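PDB 6NAB: prolyl-tRNA synthetase, which probably catalyses the ATP-dependent attachment of proline to its cognate tRNA, activating the amino acid as an adenylate before transferring it. Local coordinates for residues Glu179-Val184 against Ser239-Gln244; Ile123-Tyr128 against Glu169-Phe174; Lys205-Glu210 against Tyr219-Glu224. All coordinates share one frame; numbering follows the deposited sequence.

Contact 1. Residues Glu179-Val184 against Ser239-Gln244; sequences EADEEV and SHHLGQ. With PRO (proline), chain N.
Ala180 lays its methyl against the imidazole of His241, with CB 3.5 Å from CE1, where helix 177-198 packs against strand 232-243 in the class II synthetase catalytic fold. The axes of 179-184 and 239-243 run nearly antiparallel, at 166°, and the small alanine lets the ring come close. Asp181 sits over one face of the same ring, its OD1 4.0 Å above the plane and over the centre, while the backbone N of Gly243 covers the opposite face. That carboxylate is itself held by Tyr219 and Lys177, and Asn267 OD1 is hydrogen-bonded to His241 ND1, which limits rotation of the ring. One turn on, Val184 packs its two methyls against the strand: CG2 approaches CB of His241 at 3.9 Å, and CG1 lies beside OG of Ser239. His240 leaves the strand on the side away from the helix, and its NE2 donates to O of the bound proline at 2.9 Å; Thr220 bonds its ND1 and so orients the ring. In Ser239 a chi1 of -176° turns OG toward the helix, where the small hydroxymethyl fits close to the backbone, and OG donates to Val184 O at 3.0 Å, in the carbonyl plane and on a lone pair.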
loop_
_atom_site.group_PDB
_atom_site.type_symbol
_atom_site.label_atom_id
_atom_site.label_comp_id
_atom_site.label_asym_id
_atom_site.label_seq_id
_atom_site.Cartn_x
_atom_site.Cartn_y
_atom_site.Cartn_z
ATOM N N GLU B 179 -19.280 17.509 15.727
ATOM C CA GLU B 179 -18.553 16.248 15.571
ATOM C C GLU B 179 -17.449 16.377 14.536
ATOM O O GLU B 179 -16.341 15.851 14.718
ATOM C CB GLU B 179 -19.510 15.129 15.154
ATOM C CG GLU B 179 -20.352 14.548 16.272
ATOM C CD GLU B 179 -21.239 13.399 15.798
ATOM O OE1 GLU B 179 -20.748 12.526 15.045
ATOM O OE2 GLU B 179 -22.427 13.367 16.185
ATOM N N ALA B 180 -17.734 17.061 13.431
ATOM C CA ALA B 180 -16.724 17.213 12.394
ATOM C C ALA B 180 -15.529 18.025 12.905
ATOM O O ALA B 180 -14.375 17.643 12.689
ATOM C CB ALA B 180 -17.354 17.848 11.154
ATOM N N ASP B 181 -15.796 19.141 13.605
ATOM C CA ASP B 181 -14.717 19.978 14.140
ATOM C C ASP B 181 -13.810 19.183 15.072
ATOM O O ASP B 181 -12.582 19.319 15.026
ATOM C CB ASP B 181 -15.286 21.177 14.903
ATOM C CG ASP B 181 -15.871 22.239 13.997
ATOM O OD1 ASP B 181 -15.483 22.320 12.815
ATOM O OD2 ASP B 181 -16.708 23.018 14.491
ATOM N N GLU B 182 -14.408 18.398 15.973
ATOM C CA GLU B 182 -13.615 17.579 16.883
ATOM C C GLU B 182 -12.655 16.670 16.123
ATOM O O GLU B 182 -11.484 16.542 16.504
ATOM C CB GLU B 182 -14.527 16.744 17.779
ATOM C CG GLU B 182 -13.760 15.810 18.706
ATOM C CD GLU B 182 -14.669 14.891 19.504
ATOM O OE1 GLU B 182 -15.662 14.387 18.934
ATOM O OE2 GLU B 182 -14.387 14.665 20.700
ATOM N N GLU B 183 -13.122 16.033 15.042
ATOM C CA GLU B 183 -12.232 15.142 14.310
ATOM C C GLU B 183 -11.077 15.903 13.665
ATOM O O GLU B 183 -9.941 15.414 13.654
ATOM C CB GLU B 183 -12.979 14.347 13.235
ATOM C CG GLU B 183 -12.028 13.345 12.555
ATOM C CD GLU B 183 -12.535 12.770 11.242
ATOM O OE1 GLU B 183 -12.792 13.549 10.296
ATOM O OE2 GLU B 183 -12.664 11.527 11.156
ATOM N N VAL B 184 -11.354 17.078 13.087
ATOM C CA VAL B 184 -10.300 17.843 12.419
ATOM C C VAL B 184 -9.087 17.964 13.331
ATOM O O VAL B 184 -7.952 17.670 12.938
ATOM C CB VAL B 184 -10.820 19.237 12.011
ATOM C CG1 VAL B 184 -9.643 20.139 11.564
ATOM C CG2 VAL B 184 -11.875 19.121 10.929
ATOM N N SER B 239 -5.432 18.972 7.610
ATOM C CA SER B 239 -6.693 18.424 8.079
ATOM C C SER B 239 -7.777 19.458 7.791
ATOM O O SER B 239 -7.782 20.541 8.392
ATOM C CB SER B 239 -6.615 18.096 9.566
ATOM O OG SER B 239 -7.814 17.483 9.988
ATOM N N HIS B 240 -8.669 19.141 6.854
ATOM C CA HIS B 240 -9.657 20.096 6.357
ATOM C C HIS B 240 -11.038 19.814 6.922
ATOM O O HIS B 240 -11.466 18.656 7.010
ATOM C CB HIS B 240 -9.778 20.058 4.831
ATOM C CG HIS B 240 -8.474 20.008 4.108
ATOM N ND1 HIS B 240 -7.597 21.071 4.075
ATOM C CD2 HIS B 240 -7.901 19.018 3.377
ATOM C CE1 HIS B 240 -6.532 20.732 3.367
ATOM N NE2 HIS B 240 -6.697 19.497 2.920
ATOM N N HIS B 241 -11.759 20.882 7.249
ATOM C CA HIS B 241 -13.198 20.805 7.441
ATOM C C HIS B 241 -13.848 21.278 6.150
ATOM O O HIS B 241 -13.655 22.433 5.740
ATOM C CB HIS B 241 -13.662 21.650 8.623
ATOM C CG HIS B 241 -15.149 21.625 8.827
ATOM N ND1 HIS B 241 -15.845 20.463 9.086
ATOM C CD2 HIS B 241 -16.074 22.617 8.791
ATOM C CE1 HIS B 241 -17.131 20.738 9.206
ATOM N NE2 HIS B 241 -17.298 22.039 9.037
ATOM N N LEU B 242 -14.586 20.387 5.493
ATOM C CA LEU B 242 -15.237 20.724 4.235
ATOM C C LEU B 242 -16.640 21.267 4.439
ATOM O O LEU B 242 -17.276 21.683 3.462
ATOM C CB LEU B 242 -15.284 19.505 3.304
ATOM C CG LEU B 242 -13.970 18.737 3.118
ATOM C CD1 LEU B 242 -14.187 17.481 2.268
ATOM C CD2 LEU B 242 -12.880 19.636 2.520
ATOM N N GLY B 243 -17.125 21.302 5.679
ATOM C CA GLY B 243 -18.489 21.765 5.913
ATOM C C GLY B 243 -19.470 20.935 5.112
ATOM O O GLY B 243 -19.371 19.702 5.048
ATOM N N GLN B 244 -20.434 21.612 4.488
ATOM C CA GLN B 244 -21.401 20.974 3.604
ATOM C C GLN B 244 -21.141 21.312 2.141
ATOM O O GLN B 244 -22.023 21.121 1.301
ATOM C CB GLN B 244 -22.835 21.352 3.996
ATOM C CG GLN B 244 -23.275 20.862 5.395
ATOM C CD GLN B 244 -24.550 21.536 5.885
ATOM O OE1 GLN B 244 -24.724 22.743 5.712
ATOM N NE2 GLN B 244 -25.451 20.757 6.504
HETATM N N PRO N . -7.800 15.630 0.059
HETATM C CA PRO N . -7.162 16.686 0.856
HETATM C C PRO N . -5.990 17.330 0.116
HETATM O O PRO N . -5.322 18.226 0.651
HETATM C CB PRO N . -6.679 15.943 2.112
HETATM C CG PRO N . -6.527 14.494 1.654
HETATM C CD PRO N . -7.657 14.299 0.681
HETATM O OXT PRO N . -5.701 16.977 -1.035
#

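Contact 2. Residues Ile123-Tyr128 against Glu169-Phe174; sequences IMYPSY and EGHSAF. With PRO (proline), chain N.
The imidazole of His171 carries the sulfur of Met124 over one face, 3.6 Å from the ring centroid to SD, a Met-aromatic contact displaced toward the rim. At its edge, in plane, stands the hydroxyl of Tyr125, whose OH lies 2.7 Å from ND1 in a nearly straight hydrogen bond (176°); the two rings meet rim to rim with planes 76° apart. The Tyr128 ring has Tyr125 CD1 over a face and His171 O at its edge, and its OH donates to that oxygen at 2.7 Å from above the carbonyl plane. Helix 121-131 thus sets three long side chains against strand 164-174 of the class II catalytic core; they take up the 10.6 Å between the axes of 123-128 and 169-174. The bend of Met124 at chi3 (71°) turns CE past the rim, 3.8 Å from His171 CB. On the strand, small Ala173 accommodates the Tyr128 ring, and water 1 joins Tyr125 OH, weakly, to Ser172 O. His171 NE2 donates to Glu169 OE2 at 2.9 Å; OE2 lies near the imidazole plane but is met from above the carboxylate plane. Both side chains border CD of the bound proline. Engagement of both ring nitrogens probably keeps His171 and Glu169 in place beside that ligand.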
loop_
_atom_site.group_PDB
_atom_site.type_symbol
_atom_site.label_atom_id
_atom_site.label_comp_id
_atom_site.label_asym_id
_atom_site.label_seq_id
_atom_site.Cartn_x
_atom_site.Cartn_y
_atom_site.Cartn_z
ATOM N N ILE B 123 -13.907 11.187 -6.427
ATOM C CA ILE B 123 -13.953 9.744 -6.666
ATOM C C ILE B 123 -14.830 9.043 -5.635
ATOM O O ILE B 123 -15.555 8.094 -5.957
ATOM C CB ILE B 123 -12.525 9.171 -6.665
ATOM C CG1 ILE B 123 -11.770 9.696 -7.888
ATOM C CG2 ILE B 123 -12.548 7.585 -6.629
ATOM C CD1 ILE B 123 -10.292 9.378 -7.911
ATOM N N MET B 124 -14.772 9.487 -4.379
ATOM C CA MET B 124 -15.423 8.788 -3.277
ATOM C C MET B 124 -16.829 9.289 -2.975
ATOM O O MET B 124 -17.678 8.507 -2.521
ATOM C CB MET B 124 -14.569 8.918 -2.019
ATOM C CG MET B 124 -13.223 8.240 -2.126
ATOM S SD MET B 124 -12.141 8.688 -0.746
ATOM C CE MET B 124 -12.931 7.804 0.583
ATOM N N TYR B 125 -17.092 10.574 -3.177
ATOM C CA TYR B 125 -18.320 11.128 -2.607
ATOM C C TYR B 125 -19.608 10.715 -3.319
ATOM O O TYR B 125 -20.670 10.751 -2.684
ATOM C CB TYR B 125 -18.202 12.658 -2.511
ATOM C CG TYR B 125 -17.140 13.070 -1.474
ATOM C CD1 TYR B 125 -16.552 12.105 -0.645
ATOM C CD2 TYR B 125 -16.720 14.401 -1.339
ATOM C CE1 TYR B 125 -15.581 12.444 0.294
ATOM C CE2 TYR B 125 -15.741 14.768 -0.381
ATOM C CZ TYR B 125 -15.171 13.787 0.416
ATOM O OH TYR B 125 -14.208 14.120 1.355
ATOM N N PRO B 126 -19.606 10.329 -4.605
ATOM C CA PRO B 126 -20.831 9.696 -5.129
ATOM C C PRO B 126 -21.213 8.432 -4.364
ATOM O O PRO B 126 -22.406 8.177 -4.161
ATOM C CB PRO B 126 -20.481 9.409 -6.598
ATOM C CG PRO B 126 -19.451 10.437 -6.940
ATOM C CD PRO B 126 -18.618 10.538 -5.685
ATOM N N SER B 127 -20.230 7.643 -3.913
ATOM C CA SER B 127 -20.531 6.468 -3.087
ATOM C C SER B 127 -21.012 6.867 -1.694
ATOM O O SER B 127 -21.925 6.238 -1.138
ATOM C CB SER B 127 -19.296 5.567 -2.969
ATOM O OG SER B 127 -18.920 5.044 -4.219
ATOM N N TYR B 128 -20.405 7.902 -1.104
ATOM C CA TYR B 128 -20.894 8.395 0.180
ATOM C C TYR B 128 -22.369 8.764 0.097
ATOM O O TYR B 128 -23.138 8.506 1.031
ATOM C CB TYR B 128 -20.076 9.606 0.642
ATOM C CG TYR B 128 -18.769 9.261 1.309
ATOM C CD1 TYR B 128 -17.947 8.261 0.805
ATOM C CD2 TYR B 128 -18.349 9.948 2.448
ATOM C CE1 TYR B 128 -16.734 7.949 1.432
ATOM C CE2 TYR B 128 -17.163 9.650 3.067
ATOM C CZ TYR B 128 -16.353 8.653 2.561
ATOM O OH TYR B 128 -15.176 8.355 3.203
ATOM N N GLU B 169 -5.190 9.364 2.695
ATOM C CA GLU B 169 -6.240 10.373 2.700
ATOM C C GLU B 169 -7.436 9.800 3.455
ATOM O O GLU B 169 -7.903 8.693 3.146
ATOM C CB GLU B 169 -6.605 10.808 1.273
ATOM C CG GLU B 169 -7.051 9.668 0.313
ATOM C CD GLU B 169 -7.386 10.192 -1.089
ATOM O OE1 GLU B 169 -6.952 9.557 -2.078
ATOM O OE2 GLU B 169 -8.105 11.223 -1.197
ATOM N N GLY B 170 -7.868 10.508 4.496
ATOM C CA GLY B 170 -9.044 10.128 5.265
ATOM C C GLY B 170 -10.216 11.007 4.863
ATOM O O GLY B 170 -10.044 12.195 4.589
ATOM N N HIS B 171 -11.410 10.407 4.816
ATOM C CA HIS B 171 -12.632 11.107 4.402
ATOM C C HIS B 171 -13.746 10.718 5.363
ATOM O O HIS B 171 -14.157 9.553 5.395
ATOM C CB HIS B 171 -13.015 10.756 2.961
ATOM C CG HIS B 171 -12.014 11.202 1.951
ATOM N ND1 HIS B 171 -12.174 12.360 1.214
ATOM C CD2 HIS B 171 -10.824 10.674 1.576
ATOM C CE1 HIS B 171 -11.124 12.523 0.427
ATOM N NE2 HIS B 171 -10.294 11.511 0.621
ATOM N N SER B 172 -14.229 11.677 6.145
ATOM C CA SER B 172 -15.245 11.405 7.151
ATOM C C SER B 172 -16.464 12.282 6.938
ATOM O O SER B 172 -16.361 13.427 6.478
ATOM C CB SER B 172 -14.719 11.631 8.562
ATOM O OG SER B 172 -13.673 10.735 8.837
ATOM N N ALA B 173 -17.624 11.729 7.289
ATOM C CA ALA B 173 -18.900 12.427 7.231
ATOM C C ALA B 173 -19.594 12.291 8.576
ATOM O O ALA B 173 -19.580 11.210 9.175
ATOM C CB ALA B 173 -19.800 11.863 6.122
ATOM N N PHE B 174 -20.209 13.384 9.035
ATOM C CA PHE B 174 -20.829 13.478 10.353
ATOM C C PHE B 174 -22.205 14.110 10.235
ATOM O O PHE B 174 -22.513 14.800 9.256
ATOM C CB PHE B 174 -19.988 14.323 11.322
ATOM C CG PHE B 174 -18.588 13.820 11.499
ATOM C CD1 PHE B 174 -18.272 12.963 12.545
ATOM C CD2 PHE B 174 -17.585 14.204 10.618
ATOM C CE1 PHE B 174 -16.970 12.491 12.707
ATOM C CE2 PHE B 174 -16.290 13.728 10.769
ATOM C CZ PHE B 174 -15.988 12.864 11.821
HETATM N N PRO N . -7.800 15.630 0.059
HETATM C CA PRO N . -7.162 16.686 0.856
HETATM C C PRO N . -5.990 17.330 0.116
HETATM O O PRO N . -5.322 18.226 0.651
HETATM C CB PRO N . -6.679 15.943 2.112
HETATM C CG PRO N . -6.527 14.494 1.654
HETATM C CD PRO N . -7.657 14.299 0.681
HETATM O OXT PRO N . -5.701 16.977 -1.035
HETATM O O HOH W 1 -15.739 13.128 3.618
#

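Contact 3. Residues Lys205-Glu210 against Tyr219-Glu224; sequences KGTKTE and YTTTVE
Thr220 meets Lys208 at the loop end of the antiparallel hairpin formed by strands 204-207 and 219-227. Thr220 O accepts from Lys208 N at 2.8 Å, while water 2 links Thr220 N to Lys208 O, and Thr220 CG2 touches Lys208 CG. Next, Thr221 faces Thr207 in a non-hydrogen-bonded pair, the beta-branched side chains suiting extended backbone. Thr222 and Gly206 form the hydrogen-bonded pair, with Thr222 N to Gly206 O at 2.9 Å and Gly206 N to Thr222 O at 3.1 Å. Thr222 CG2 rests 3.5 Å from Gly206 O, the glycine putting bare backbone beside it. Val223 returns to the face of Thr221, where CG1 lies alongside the aliphatic stem of Lys205, whose amine goes on to Glu189. Finally Glu224, bent at chi2 (-71°), brings OE2 to Lys208 NZ at 2.9 Å in a salt bridge, met from above the carboxylate plane, while Thr222 OG1 donates to the same oxygen at 2.8 Å. Two donors on one oxygen would favour the charged carboxylate, and Leu476 O gives the lysine a second partner, tying the hairpin to strand 474-479.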
loop_
_atom_site.group_PDB
_atom_site.type_symbol
_atom_site.label_atom_id
_atom_site.label_comp_id
_atom_site.label_asym_id
_atom_site.label_seq_id
_atom_site.Cartn_x
_atom_site.Cartn_y
_atom_site.Cartn_z
ATOM N N LYS B 205 1.025 24.051 15.037
ATOM C CA LYS B 205 -0.340 23.881 14.555
ATOM C C LYS B 205 -0.954 25.239 14.265
ATOM O O LYS B 205 -0.767 26.187 15.021
ATOM C CB LYS B 205 -1.206 23.163 15.589
ATOM C CG LYS B 205 -0.848 21.697 15.867
ATOM C CD LYS B 205 -1.759 21.217 16.989
ATOM C CE LYS B 205 -1.491 19.780 17.380
ATOM N NZ LYS B 205 -2.434 19.395 18.472
ATOM N N GLY B 206 -1.701 25.323 13.176
ATOM C CA GLY B 206 -2.367 26.572 12.873
ATOM C C GLY B 206 -3.427 26.355 11.820
ATOM O O GLY B 206 -3.622 25.249 11.316
ATOM N N THR B 207 -4.136 27.430 11.516
ATOM C CA THR B 207 -5.107 27.419 10.436
ATOM C C THR B 207 -4.536 28.178 9.248
ATOM O O THR B 207 -3.853 29.199 9.412
ATOM C CB THR B 207 -6.444 28.044 10.862
ATOM O OG1 THR B 207 -6.224 29.382 11.313
ATOM C CG2 THR B 207 -7.097 27.228 11.969
ATOM N N LYS B 208 -4.803 27.666 8.049
ATOM C CA LYS B 208 -4.420 28.395 6.844
ATOM C C LYS B 208 -5.320 29.617 6.654
ATOM O O LYS B 208 -6.501 29.615 7.024
ATOM C CB LYS B 208 -4.510 27.498 5.608
ATOM C CG LYS B 208 -3.518 26.345 5.584
ATOM C CD LYS B 208 -2.092 26.861 5.463
ATOM C CE LYS B 208 -1.136 25.798 4.949
ATOM N NZ LYS B 208 0.276 26.317 4.934
ATOM N N THR B 209 -4.753 30.668 6.055
ATOM C CA THR B 209 -5.559 31.820 5.673
ATOM C C THR B 209 -6.466 31.462 4.502
ATOM O O THR B 209 -6.318 30.423 3.858
ATOM C CB THR B 209 -4.678 33.010 5.284
ATOM O OG1 THR B 209 -3.826 32.622 4.193
ATOM C CG2 THR B 209 -3.841 33.457 6.463
ATOM N N GLU B 210 -7.412 32.357 4.219
ATOM C CA GLU B 210 -8.406 32.062 3.194
ATOM C C GLU B 210 -7.741 31.767 1.863
ATOM O O GLU B 210 -8.179 30.884 1.121
ATOM C CB GLU B 210 -9.387 33.231 3.049
ATOM C CG GLU B 210 -10.349 33.368 4.210
ATOM C CD GLU B 210 -11.267 32.163 4.340
ATOM O OE1 GLU B 210 -11.793 31.696 3.306
ATOM O OE2 GLU B 210 -11.461 31.683 5.476
ATOM N N TYR B 219 -12.491 25.435 6.282
ATOM C CA TYR B 219 -11.197 25.863 6.815
ATOM C C TYR B 219 -10.209 24.704 6.737
ATOM O O TYR B 219 -10.594 23.528 6.723
ATOM C CB TYR B 219 -11.293 26.407 8.259
ATOM C CG TYR B 219 -11.765 25.409 9.311
ATOM C CD1 TYR B 219 -13.119 25.321 9.662
ATOM C CD2 TYR B 219 -10.863 24.574 9.966
ATOM C CE1 TYR B 219 -13.562 24.420 10.627
ATOM C CE2 TYR B 219 -11.293 23.660 10.937
ATOM C CZ TYR B 219 -12.639 23.579 11.256
ATOM O OH TYR B 219 -13.054 22.665 12.207
ATOM N N THR B 220 -8.925 25.057 6.679
ATOM C CA THR B 220 -7.832 24.097 6.612
ATOM C C THR B 220 -6.930 24.318 7.818
ATOM O O THR B 220 -6.563 25.467 8.115
ATOM C CB THR B 220 -7.043 24.275 5.301
ATOM O OG1 THR B 220 -7.856 23.874 4.184
ATOM C CG2 THR B 220 -5.733 23.483 5.317
ATOM N N THR B 221 -6.610 23.236 8.533
ATOM C CA THR B 221 -5.596 23.274 9.584
ATOM C C THR B 221 -4.348 22.553 9.102
ATOM O O THR B 221 -4.410 21.675 8.244
ATOM C CB THR B 221 -6.085 22.628 10.885
ATOM O OG1 THR B 221 -6.235 21.210 10.697
ATOM C CG2 THR B 221 -7.430 23.243 11.313
ATOM N N THR B 222 -3.206 22.903 9.699
ATOM C CA THR B 222 -1.922 22.433 9.193
ATOM C C THR B 222 -0.950 22.230 10.348
ATOM O O THR B 222 -1.063 22.882 11.384
ATOM C CB THR B 222 -1.345 23.459 8.198
ATOM O OG1 THR B 222 -0.074 23.024 7.724
ATOM C CG2 THR B 222 -1.191 24.849 8.865
ATOM N N VAL B 223 0.004 21.314 10.164
ATOM C CA VAL B 223 1.202 21.260 11.004
ATOM C C VAL B 223 2.344 21.834 10.176
ATOM O O VAL B 223 2.730 21.254 9.159
ATOM C CB VAL B 223 1.519 19.840 11.496
ATOM C CG1 VAL B 223 0.655 19.484 12.702
ATOM C CG2 VAL B 223 1.341 18.820 10.388
ATOM N N GLU B 224 2.860 22.989 10.581
ATOM C CA GLU B 224 3.960 23.620 9.867
ATOM C C GLU B 224 5.283 23.154 10.456
ATOM O O GLU B 224 5.408 22.977 11.671
ATOM C CB GLU B 224 3.854 25.140 9.946
ATOM C CG GLU B 224 2.605 25.715 9.250
ATOM C CD GLU B 224 2.664 25.617 7.721
ATOM O OE1 GLU B 224 3.657 26.070 7.124
ATOM O OE2 GLU B 224 1.726 25.057 7.113
HETATM O O HOH W 2 -8.681 27.973 6.623
#

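All three contacts belong to the class II catalytic core. Contact 2 closes first along the chain; its strand 164-174 leads directly into helix 177-198, which opens contact 1, and the hairpin of contact 3 lies in the sequence between the two segments of contact 1. Centres of contacts 1 and 2 are about 12 Å apart, as are those of 1 and 3, whereas 2 and 3 are about 21 Å apart and do not touch. Contact 1 is therefore the bridge: Glu183 reaches Ser172 of contact 2, and strand 232-243 pairs with strand 219-227 of contact 3. Contacts 1 and 2 line part of the proline site, and His240 also touches AMP, consistent with proline activation; contact 3 stands behind it through Thr220.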